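Local coordinates for fusion DH (Streptomyces sp. MJ635-86F5, PDB 6K97), which carries both halves of a split polyketide synthase dehydratase in one engineered chain and probably dehydrates carrier-bound intermediates of cremimycin biosynthesis, at residues A[286-295]-A[306-316]. Sequence-based numbering, arbitrary orientation.
Sequences HSGAKSLRVH and LSAVDAAGNAV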
loop_
_atom_site.group_PDB
_atom_site.type_symbol
_atom_site.label_atom_id
_atom_site.label_comp_id
_atom_site.label_asym_id
_atom_site.label_seq_id
_atom_site.Cartn_x
_atom_site.Cartn_y
_atom_site.Cartn_z
ATOM N N HIS A 286 4.771 -25.887 8.613
ATOM C CA HIS A 286 6.190 -25.529 8.364
ATOM C C HIS A 286 6.363 -25.120 6.891
ATOM O O HIS A 286 5.887 -25.758 6.024
ATOM C CB HIS A 286 7.112 -26.703 8.664
ATOM C CG HIS A 286 7.100 -27.127 10.090
ATOM N ND1 HIS A 286 6.422 -28.249 10.532
ATOM C CD2 HIS A 286 7.633 -26.558 11.186
ATOM C CE1 HIS A 286 6.599 -28.393 11.826
ATOM N NE2 HIS A 286 7.335 -27.385 12.246
ATOM N N SER A 287 7.053 -24.038 6.669
ATOM C CA SER A 287 7.230 -23.418 5.404
ATOM C C SER A 287 8.398 -24.066 4.736
ATOM O O SER A 287 9.168 -24.692 5.394
ATOM C CB SER A 287 7.611 -21.929 5.599
ATOM O OG SER A 287 6.457 -21.143 5.956
ATOM N N GLY A 288 8.530 -23.908 3.410
ATOM C CA GLY A 288 9.739 -24.378 2.741
ATOM C C GLY A 288 9.880 -25.851 2.413
ATOM O O GLY A 288 10.925 -26.247 1.971
ATOM N N ALA A 289 8.854 -26.672 2.534
ATOM C CA ALA A 289 9.035 -28.079 2.186
ATOM C C ALA A 289 9.445 -28.265 0.728
ATOM O O ALA A 289 8.938 -27.565 -0.139
ATOM C CB ALA A 289 7.788 -28.876 2.460
ATOM N N LYS A 290 10.390 -29.185 0.476
ATOM C CA LYS A 290 10.861 -29.432 -0.888
ATOM C C LYS A 290 10.123 -30.589 -1.537
ATOM O O LYS A 290 9.998 -30.652 -2.756
ATOM C CB LYS A 290 12.367 -29.620 -0.923
ATOM C CG LYS A 290 12.880 -31.009 -0.655
ATOM C CD LYS A 290 14.349 -31.079 -1.055
ATOM C CE LYS A 290 14.812 -32.514 -1.269
ATOM N NZ LYS A 290 15.627 -32.570 -2.510
ATOM N N SER A 291 9.582 -31.469 -0.703
ATOM C CA SER A 291 8.732 -32.541 -1.197
ATOM C C SER A 291 7.705 -32.976 -0.155
ATOM O O SER A 291 7.807 -32.608 1.007
ATOM C CB SER A 291 9.591 -33.723 -1.647
ATOM O OG SER A 291 10.171 -34.363 -0.574
ATOM N N LEU A 292 6.740 -33.772 -0.593
ATOM C CA LEU A 292 5.596 -34.122 0.223
ATOM C C LEU A 292 5.054 -35.521 -0.031
ATOM O O LEU A 292 5.052 -35.987 -1.155
ATOM C CB LEU A 292 4.484 -33.138 -0.062
ATOM C CG LEU A 292 4.688 -31.646 0.248
ATOM C CD1 LEU A 292 3.395 -30.951 -0.072
ATOM C CD2 LEU A 292 5.001 -31.363 1.696
ATOM N N ARG A 293 4.633 -36.194 1.037
ATOM C CA ARG A 293 3.815 -37.378 0.961
ATOM C C ARG A 293 2.431 -36.931 1.364
ATOM O O ARG A 293 2.222 -36.375 2.458
ATOM C CB ARG A 293 4.305 -38.485 1.896
ATOM C CG ARG A 293 5.753 -38.933 1.639
ATOM C CD ARG A 293 6.009 -40.347 2.168
ATOM N NE ARG A 293 4.916 -41.248 1.731
ATOM C CZ ARG A 293 4.961 -42.114 0.731
ATOM N NH1 ARG A 293 6.065 -42.294 0.017
ATOM N NH2 ARG A 293 3.878 -42.819 0.460
ATOM N N VAL A 294 1.473 -37.203 0.486
ATOM C CA VAL A 294 0.176 -36.588 0.572
ATOM C C VAL A 294 -0.956 -37.595 0.684
ATOM O O VAL A 294 -1.072 -38.498 -0.127
ATOM C CB VAL A 294 -0.032 -35.772 -0.690
ATOM C CG1 VAL A 294 -1.413 -35.177 -0.710
ATOM C CG2 VAL A 294 0.994 -34.673 -0.755
ATOM N N HIS A 295 -1.812 -37.416 1.665
ATOM C CA HIS A 295 -3.006 -38.249 1.801
ATOM C C HIS A 295 -4.181 -37.439 1.295
ATOM O O HIS A 295 -4.497 -36.368 1.840
ATOM C CB HIS A 295 -3.187 -38.656 3.277
ATOM C CG HIS A 295 -4.302 -39.626 3.529
ATOM N ND1 HIS A 295 -4.641 -40.052 4.801
ATOM C CD2 HIS A 295 -5.172 -40.241 2.693
ATOM C CE1 HIS A 295 -5.651 -40.903 4.737
ATOM N NE2 HIS A 295 -5.989 -41.042 3.469
ATOM N N LEU A 306 -7.005 -32.828 1.934
ATOM C CA LEU A 306 -5.711 -33.434 2.023
ATOM C C LEU A 306 -4.843 -33.014 3.196
ATOM O O LEU A 306 -5.079 -32.019 3.903
ATOM C CB LEU A 306 -4.987 -33.232 0.727
ATOM C CG LEU A 306 -4.672 -31.813 0.301
ATOM C CD1 LEU A 306 -3.301 -31.423 0.791
ATOM C CD2 LEU A 306 -4.716 -31.725 -1.205
ATOM N N SER A 307 -3.816 -33.816 3.371
ATOM C CA SER A 307 -2.958 -33.778 4.553
ATOM C C SER A 307 -1.568 -34.191 4.054
ATOM O O SER A 307 -1.446 -35.087 3.215
ATOM C CB SER A 307 -3.539 -34.800 5.502
ATOM O OG SER A 307 -2.843 -34.856 6.669
ATOM N N ALA A 308 -0.528 -33.518 4.499
ATOM C CA ALA A 308 0.781 -33.826 3.973
ATOM C C ALA A 308 1.940 -33.683 4.949
ATOM O O ALA A 308 2.065 -32.680 5.609
ATOM C CB ALA A 308 1.023 -32.960 2.785
ATOM N N VAL A 309 2.829 -34.653 4.957
ATOM C CA VAL A 309 4.044 -34.603 5.734
ATOM C C VAL A 309 5.223 -34.505 4.742
ATOM O O VAL A 309 5.028 -34.677 3.533
ATOM C CB VAL A 309 4.162 -35.860 6.639
ATOM C CG1 VAL A 309 2.915 -36.024 7.505
ATOM C CG2 VAL A 309 4.370 -37.130 5.799
ATOM N N ASP A 310 6.416 -34.132 5.220
ATOM C CA ASP A 310 7.592 -34.002 4.362
ATOM C C ASP A 310 8.327 -35.331 4.411
ATOM O O ASP A 310 7.844 -36.270 5.047
ATOM C CB ASP A 310 8.484 -32.834 4.806
ATOM C CG ASP A 310 9.066 -33.003 6.244
ATOM O OD1 ASP A 310 8.923 -34.098 6.875
ATOM O OD2 ASP A 310 9.649 -31.995 6.748
ATOM N N ALA A 311 9.493 -35.428 3.777
ATOM C CA ALA A 311 10.209 -36.718 3.655
ATOM C C ALA A 311 10.674 -37.308 4.994
ATOM O O ALA A 311 10.953 -38.497 5.063
ATOM C CB ALA A 311 11.407 -36.592 2.705
ATOM N N ALA A 312 10.757 -36.489 6.046
ATOM C CA ALA A 312 11.045 -36.993 7.418
ATOM C C ALA A 312 9.784 -37.275 8.277
ATOM O O ALA A 312 9.917 -37.633 9.423
ATOM C CB ALA A 312 11.927 -36.003 8.147
ATOM N N GLY A 313 8.577 -37.076 7.738
ATOM C CA GLY A 313 7.359 -37.263 8.523
ATOM C C GLY A 313 6.878 -36.057 9.335
ATOM O O GLY A 313 5.895 -36.160 10.029
ATOM N N ASN A 314 7.543 -34.910 9.266
ATOM C CA ASN A 314 7.000 -33.725 9.869
ATOM C C ASN A 314 5.754 -33.334 9.107
ATOM O O ASN A 314 5.738 -33.334 7.871
ATOM C CB ASN A 314 7.990 -32.548 9.788
ATOM C CG ASN A 314 9.375 -32.879 10.339
ATOM O OD1 ASN A 314 9.551 -33.274 11.514
ATOM N ND2 ASN A 314 10.382 -32.696 9.494
ATOM N N ALA A 315 4.709 -32.970 9.827
ATOM C CA ALA A 315 3.491 -32.454 9.227
ATOM C C ALA A 315 3.785 -31.095 8.548
ATOM O O ALA A 315 4.403 -30.238 9.145
ATOM C CB ALA A 315 2.453 -32.299 10.313
ATOM N N VAL A 316 3.384 -30.899 7.309
ATOM C CA VAL A 316 3.684 -29.659 6.610
ATOM C C VAL A 316 2.423 -28.862 6.358
ATOM O O VAL A 316 2.366 -27.678 6.692
ATOM C CB VAL A 316 4.354 -29.917 5.259
ATOM C CG1 VAL A 316 4.422 -28.670 4.391
ATOM C CG2 VAL A 316 5.721 -30.488 5.469
#
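Val294 and Ala308 form an antiparallel non-hydrogen-bonded pair of the beta hairpin of strands 291-298 and 303-309, in the C-terminal hotdog of this engineered fusion's double-hotdog dehydratase fold. The hydrogen-bonded pairs Arg293-Val309 and His295-Ser307 flank it along the ladder: Arg293 N donates to Val309 O and His295 N to Ser307 O, the latter at 2.8 Å, each bond matched by one in return. The face bearing Val294 and Ala308 is the tight one. Val294 CG2 lies 3.9 Å from Ala308 CB, and Leu292, Val294 and Leu306 all pack onto helix 252-266, around which the hotdog sheet curves. Farther along, the side chains of Leu292 and Val316 cross at about a right angle. Val316 CG1, swung anti to its own N (chi1 168°), meets Leu292 CD2 at 3.9 Å and also touches Ala289 CB, from the loop leading into strand 291-298.

The other face is looser and mostly polar. Arg293 CB and Val309 CG2 come no nearer than 4.1 Å; beyond them the arginine chain bends away to a salt bridge with Asp233, while His295 stacks on Tyr231 and hydrogen-bonds Asp229. The type I turn from Asp310 to Gly313, with Ala311 to Gly313 exposed, is braced from within. Asp310 OD1 receives Asn314 N from above the carboxylate plane, and OD2 offers its syn lone pair to Asn314 ND2 at 2.9 Å. An alanine here has no carboxylate, and Asn314 N and ND2 would probably be left without these partners and the amide freer to turn. Beside this turn, the exposed His286 ring points its edge at strand 315-327: ND1 donates to Ala315 O at 3.2 Å, with the acceptor in the ring plane and the N-H...O angle 166°.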